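Local coordinates for PKS_KS domain-containing protein (PDB 6SMO), which probably catalyses carbon-carbon bond formation as a beta-ketoacyl-ACP synthase of the thiolase-like superfamily and holds a polyketone chain in its pocket, at residues 285-299 / 428-440. Sequence-based numbering, arbitrary orientation.
With LKZ (3,5,7,9,11-pentakis(oxidanylidene)dodecanal), chain H.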
loop_
_atom_site.group_PDB
_atom_site.type_symbol
_atom_site.label_atom_id
_atom_site.label_comp_id
_atom_site.label_asym_id
_atom_site.label_seq_id
_atom_site.Cartn_x
_atom_site.Cartn_y
_atom_site.Cartn_z
ATOM N N GLU B 285 25.189 0.746 -4.342
ATOM C CA GLU B 285 24.667 2.077 -3.933
ATOM C C GLU B 285 23.234 2.223 -4.453
ATOM O O GLU B 285 23.035 2.050 -5.671
ATOM C CB GLU B 285 25.566 3.189 -4.482
ATOM C CG GLU B 285 25.213 4.575 -3.971
ATOM C CD GLU B 285 25.842 5.718 -4.751
ATOM O OE1 GLU B 285 26.949 5.526 -5.295
ATOM O OE2 GLU B 285 25.221 6.797 -4.816
ATOM N N LEU B 286 22.281 2.514 -3.561
ATOM C CA LEU B 286 20.878 2.868 -3.909
ATOM C C LEU B 286 20.833 4.377 -4.184
ATOM O O LEU B 286 20.703 5.154 -3.219
ATOM C CB LEU B 286 19.951 2.451 -2.760
ATOM C CG LEU B 286 18.507 2.134 -3.149
ATOM C CD1 LEU B 286 17.871 1.181 -2.149
ATOM C CD2 LEU B 286 17.677 3.403 -3.274
ATOM N N ALA B 287 20.959 4.764 -5.457
ATOM C CA ALA B 287 21.295 6.136 -5.909
ATOM C C ALA B 287 20.058 7.043 -5.887
ATOM O O ALA B 287 20.170 8.166 -5.355
ATOM C CB ALA B 287 21.913 6.088 -7.285
ATOM N N GLY B 288 18.937 6.590 -6.457
ATOM C CA GLY B 288 17.717 7.408 -6.614
ATOM C C GLY B 288 16.439 6.587 -6.571
ATOM O O GLY B 288 16.513 5.356 -6.750
ATOM N N TYR B 289 15.309 7.265 -6.352
ATOM C CA TYR B 289 13.941 6.689 -6.279
ATOM C C TYR B 289 12.936 7.696 -6.850
ATOM O O TYR B 289 13.137 8.915 -6.680
ATOM C CB TYR B 289 13.590 6.324 -4.833
ATOM C CG TYR B 289 12.127 6.056 -4.581
ATOM C CD1 TYR B 289 11.536 4.871 -4.986
ATOM C CD2 TYR B 289 11.327 6.989 -3.937
ATOM C CE1 TYR B 289 10.193 4.616 -4.761
ATOM C CE2 TYR B 289 9.983 6.750 -3.700
ATOM C CZ TYR B 289 9.413 5.559 -4.115
ATOM O OH TYR B 289 8.089 5.313 -3.889
ATOM N N ALA B 290 11.887 7.191 -7.505
ATOM C CA ALA B 290 10.748 7.977 -8.035
ATOM C C ALA B 290 9.510 7.080 -8.121
ATOM O O ALA B 290 9.676 5.853 -8.281
ATOM C CB ALA B 290 11.102 8.564 -9.380
ATOM N N SER B 291 8.318 7.675 -8.012
ATOM C CA SER B 291 7.008 6.978 -8.073
ATOM C C SER B 291 5.947 7.913 -8.663
ATOM O O SER B 291 5.946 9.108 -8.309
ATOM C CB SER B 291 6.604 6.473 -6.715
ATOM O OG SER B 291 5.484 5.605 -6.811
ATOM N N VAL B 292 5.084 7.376 -9.533
ATOM C CA VAL B 292 4.003 8.128 -10.239
ATOM C C VAL B 292 2.720 7.291 -10.218
ATOM O O VAL B 292 2.766 6.144 -9.727
ATOM C CB VAL B 292 4.412 8.475 -11.685
ATOM C CG1 VAL B 292 5.652 9.352 -11.730
ATOM C CG2 VAL B 292 4.610 7.228 -12.536
ATOM N N ASN B 293 1.627 7.860 -10.737
ATOM C CA ASN B 293 0.333 7.166 -10.972
ATOM C C ASN B 293 0.054 7.151 -12.479
ATOM O O ASN B 293 0.502 8.086 -13.175
ATOM C CB ASN B 293 -0.819 7.820 -10.204
ATOM C CG ASN B 293 -0.581 7.892 -8.712
ATOM O OD1 ASN B 293 -0.112 6.930 -8.105
ATOM N ND2 ASN B 293 -0.909 9.023 -8.108
ATOM N N ASN B 294 -0.656 6.124 -12.955
ATOM C CA ASN B 294 -1.091 5.976 -14.370
ATOM C C ASN B 294 -2.206 6.983 -14.669
ATOM O O ASN B 294 -2.136 7.636 -15.729
ATOM C CB ASN B 294 -1.590 4.561 -14.678
ATOM C CG ASN B 294 -0.481 3.600 -15.046
ATOM O OD1 ASN B 294 0.360 3.913 -15.887
ATOM N ND2 ASN B 294 -0.485 2.423 -14.441
ATOM N N ALA B 295 -3.189 7.083 -13.767
ATOM C CA ALA B 295 -4.467 7.810 -13.955
ATOM C C ALA B 295 -5.193 7.232 -15.178
ATOM O O ALA B 295 -5.750 8.021 -15.970
ATOM C CB ALA B 295 -4.211 9.292 -14.092
ATOM N N TYR B 296 -5.183 5.899 -15.311
ATOM C CA TYR B 296 -5.694 5.143 -16.485
ATOM C C TYR B 296 -6.726 4.107 -16.020
ATOM O O TYR B 296 -7.913 4.245 -16.377
ATOM C CB TYR B 296 -4.527 4.496 -17.237
ATOM C CG TYR B 296 -4.920 3.658 -18.428
ATOM C CD1 TYR B 296 -5.279 4.247 -19.631
ATOM C CD2 TYR B 296 -4.925 2.275 -18.358
ATOM C CE1 TYR B 296 -5.639 3.483 -20.730
ATOM C CE2 TYR B 296 -5.281 1.496 -19.447
ATOM C CZ TYR B 296 -5.639 2.102 -20.637
ATOM O OH TYR B 296 -5.991 1.339 -21.713
ATOM N N HIS B 297 -6.283 3.105 -15.252
ATOM C CA HIS B 297 -7.125 1.996 -14.723
ATOM C C HIS B 297 -6.492 1.432 -13.445
ATOM O O HIS B 297 -5.290 1.681 -13.221
ATOM C CB HIS B 297 -7.318 0.911 -15.792
ATOM C CG HIS B 297 -8.625 0.196 -15.698
ATOM N ND1 HIS B 297 -9.775 0.689 -16.282
ATOM C CD2 HIS B 297 -8.971 -0.966 -15.103
ATOM C CE1 HIS B 297 -10.774 -0.135 -16.047
ATOM N NE2 HIS B 297 -10.307 -1.161 -15.324
ATOM N N MET B 298 -7.276 0.674 -12.679
ATOM C CA MET B 298 -6.833 0.082 -11.393
ATOM C C MET B 298 -5.973 -1.162 -11.628
ATOM O O MET B 298 -4.958 -1.295 -10.932
ATOM C CB MET B 298 -8.042 -0.319 -10.542
ATOM C CG MET B 298 -8.826 0.850 -9.999
ATOM S SD MET B 298 -8.026 1.690 -8.632
ATOM C CE MET B 298 -7.973 0.391 -7.406
ATOM N N THR B 299 -6.350 -2.012 -12.586
ATOM C CA THR B 299 -5.619 -3.283 -12.831
ATOM C C THR B 299 -4.961 -3.285 -14.215
ATOM O O THR B 299 -3.827 -3.764 -14.329
ATOM C CB THR B 299 -6.553 -4.480 -12.625
ATOM O OG1 THR B 299 -7.581 -4.472 -13.610
ATOM C CG2 THR B 299 -7.214 -4.471 -11.268
ATOM N N PHE B 428 -1.377 -2.406 -8.475
ATOM C CA PHE B 428 -2.761 -1.895 -8.649
ATOM C C PHE B 428 -2.837 -0.433 -8.204
ATOM O O PHE B 428 -1.981 -0.019 -7.424
ATOM C CB PHE B 428 -3.788 -2.799 -7.968
ATOM C CG PHE B 428 -4.008 -4.113 -8.665
ATOM C CD1 PHE B 428 -3.508 -4.328 -9.934
ATOM C CD2 PHE B 428 -4.727 -5.125 -8.063
ATOM C CE1 PHE B 428 -3.712 -5.532 -10.580
ATOM C CE2 PHE B 428 -4.931 -6.329 -8.709
ATOM C CZ PHE B 428 -4.422 -6.530 -9.964
ATOM N N SER B 429 -3.883 0.262 -8.664
ATOM C CA SER B 429 -4.146 1.722 -8.515
ATOM C C SER B 429 -3.191 2.504 -9.422
ATOM O O SER B 429 -2.846 3.627 -9.085
ATOM C CB SER B 429 -4.186 2.255 -7.102
ATOM O OG SER B 429 -4.673 1.288 -6.199
ATOM N N GLY B 430 -2.753 1.867 -10.507
ATOM C CA GLY B 430 -1.868 2.483 -11.510
ATOM C C GLY B 430 -0.584 3.015 -10.917
ATOM O O GLY B 430 -0.169 4.107 -11.310
ATOM N N ILE B 431 0.025 2.255 -10.010
ATOM C CA ILE B 431 1.271 2.718 -9.339
ATOM C C ILE B 431 2.526 2.194 -10.045
ATOM O O ILE B 431 2.666 0.985 -10.185
ATOM C CB ILE B 431 1.268 2.339 -7.849
ATOM C CG1 ILE B 431 0.029 2.865 -7.130
ATOM C CG2 ILE B 431 2.540 2.819 -7.176
ATOM C CD1 ILE B 431 0.038 2.621 -5.652
ATOM N N HIS B 432 3.363 3.113 -10.521
ATOM C CA HIS B 432 4.708 2.770 -11.054
ATOM C C HIS B 432 5.771 3.256 -10.065
ATOM O O HIS B 432 5.623 4.383 -9.554
ATOM C CB HIS B 432 4.922 3.378 -12.446
ATOM C CG HIS B 432 4.022 2.817 -13.495
ATOM N ND1 HIS B 432 4.136 1.516 -13.944
ATOM C CD2 HIS B 432 3.005 3.370 -14.190
ATOM C CE1 HIS B 432 3.224 1.290 -14.867
ATOM N NE2 HIS B 432 2.518 2.411 -15.035
ATOM N N SER B 433 6.795 2.437 -9.810
ATOM C CA SER B 433 7.919 2.738 -8.886
ATOM C C SER B 433 9.235 2.243 -9.493
ATOM O O SER B 433 9.273 1.089 -9.964
ATOM C CB SER B 433 7.675 2.141 -7.525
ATOM O OG SER B 433 6.614 2.815 -6.863
ATOM N N VAL B 434 10.262 3.099 -9.482
ATOM C CA VAL B 434 11.619 2.824 -10.042
ATOM C C VAL B 434 12.666 3.236 -9.001
ATOM O O VAL B 434 12.511 4.323 -8.408
ATOM C CB VAL B 434 11.832 3.566 -11.378
ATOM C CG1 VAL B 434 13.218 3.317 -11.958
ATOM C CG2 VAL B 434 10.761 3.210 -12.398
ATOM N N ILE B 435 13.679 2.391 -8.784
ATOM C CA ILE B 435 14.914 2.728 -8.012
ATOM C C ILE B 435 16.119 2.541 -8.939
ATOM O O ILE B 435 16.105 1.596 -9.751
ATOM C CB ILE B 435 15.044 1.892 -6.720
ATOM C CG1 ILE B 435 14.940 0.388 -6.980
ATOM C CG2 ILE B 435 14.035 2.350 -5.680
ATOM C CD1 ILE B 435 15.536 -0.467 -5.887
ATOM N N VAL B 436 17.110 3.429 -8.828
ATOM C CA VAL B 436 18.386 3.379 -9.600
ATOM C C VAL B 436 19.483 2.869 -8.661
ATOM O O VAL B 436 19.806 3.582 -7.693
ATOM C CB VAL B 436 18.744 4.756 -10.192
ATOM C CG1 VAL B 436 20.050 4.715 -10.974
ATOM C CG2 VAL B 436 17.622 5.305 -11.060
ATOM N N MET B 437 20.013 1.673 -8.935
ATOM C CA MET B 437 21.149 1.073 -8.189
ATOM C C MET B 437 22.431 1.236 -9.011
ATOM O O MET B 437 22.337 1.346 -10.249
ATOM C CB MET B 437 20.901 -0.409 -7.894
ATOM C CG MET B 437 19.827 -0.630 -6.850
ATOM S SD MET B 437 20.023 -2.202 -5.984
ATOM C CE MET B 437 18.771 -2.032 -4.714
ATOM N N ARG B 438 23.580 1.246 -8.330
ATOM C CA ARG B 438 24.899 1.625 -8.898
ATOM C C ARG B 438 26.000 0.821 -8.198
ATOM O O ARG B 438 25.861 0.555 -6.986
ATOM C CB ARG B 438 25.102 3.133 -8.717
ATOM C CG ARG B 438 26.276 3.718 -9.487
ATOM C CD ARG B 438 26.393 5.209 -9.232
ATOM N NE ARG B 438 27.503 5.825 -9.944
ATOM C CZ ARG B 438 27.826 7.115 -9.879
ATOM N NH1 ARG B 438 27.123 7.946 -9.126
ATOM N NH2 ARG B 438 28.859 7.569 -10.569
ATOM N N ALA B 439 27.047 0.446 -8.939
ATOM C CA ALA B 439 28.250 -0.246 -8.421
ATOM C C ALA B 439 29.166 0.779 -7.742
ATOM O O ALA B 439 29.224 1.928 -8.222
ATOM C CB ALA B 439 28.960 -0.963 -9.543
ATOM N N VAL B 440 29.844 0.370 -6.664
ATOM C CA VAL B 440 30.794 1.215 -5.878
ATOM C C VAL B 440 32.224 0.768 -6.205
ATOM O O VAL B 440 32.522 -0.426 -6.244
ATOM C CB VAL B 440 30.506 1.131 -4.365
ATOM C CG1 VAL B 440 31.398 2.067 -3.562
ATOM C CG2 VAL B 440 29.041 1.402 -4.053
HETATM C C4 LKZ H . -6.606 -9.635 -3.060
HETATM C C5 LKZ H . -6.241 -8.212 -2.722
HETATM C C6 LKZ H . -4.761 -7.907 -2.473
HETATM C C7 LKZ H . -4.240 -7.062 -3.615
HETATM C C8 LKZ H . -2.800 -6.535 -3.576
HETATM C C10 LKZ H . -0.414 -6.195 -8.216
HETATM C C22 LKZ H . -7.113 -10.298 -1.794
HETATM C C11 LKZ H . 0.628 -7.105 -7.616
HETATM O O19 LKZ H . 0.799 -8.247 -8.002
HETATM C C3 LKZ H . -1.117 -5.610 -7.005
HETATM O O23 LKZ H . -1.222 -4.403 -6.876
HETATM C C2 LKZ H . -1.557 -6.588 -5.907
HETATM C C9 LKZ H . -2.523 -5.899 -4.941
HETATM O O20 LKZ H . -3.137 -4.904 -5.273
HETATM O O21 LKZ H . -4.948 -6.852 -4.575
HETATM O O22 LKZ H . -7.113 -7.362 -2.629
HETATM O O24 LKZ H . -8.303 -10.374 -1.528
HETATM C C23 LKZ H . -6.049 -10.866 -0.876
HETATM O O HOH W 1 -2.192 5.480 -7.221
HETATM O O HOH W 2 -3.613 5.813 -11.068
#
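Antiparallel pairing of strands 285-293 and 431-438, interior neighbours in the large mixed sheet of the thiolase-like ketosynthase fold, illustrates how a ladder can lead, past its Gly430 end, to a ligand pocket. A classic beta bulge interrupts it: Ala287 and Gly288 both face Val436, whose O takes a bond of 2.8 Å from Ala287 N and a weak one from Gly288 N. Beyond the bulge, Ile435 CG2 meets the edge of the Tyr289 ring at CD1, while the Tyr289 hydroxyl bonds to Asp196. Ser291 OG lies 3.0 Å from both Ser433 OG and His432 O and is hydrogen-bonded to Lys153 of the neighbouring ketosynthase-like chain; Ser433 OG bonds to Asp196. On the face bearing Val292, His432 NE2 donates a bent bond (133° at the hydrogen) to Asn294 OD1, 2.8 Å away at the ring's edge and in its plane, the amide standing almost perpendicular (88°) to the imidazole. Ser426 OG holds ND1, which should limit the ring's rotation. Where the ladder ends, Phe428, its CG beside the backbone N (chi1 -72°), has its ring sandwiched: Thr299 CG2 sits over the centre of one face, and LKZ C3 lies toward the rim of the other. Phe428 N donates to the ligand's O23 at 2.6 Å.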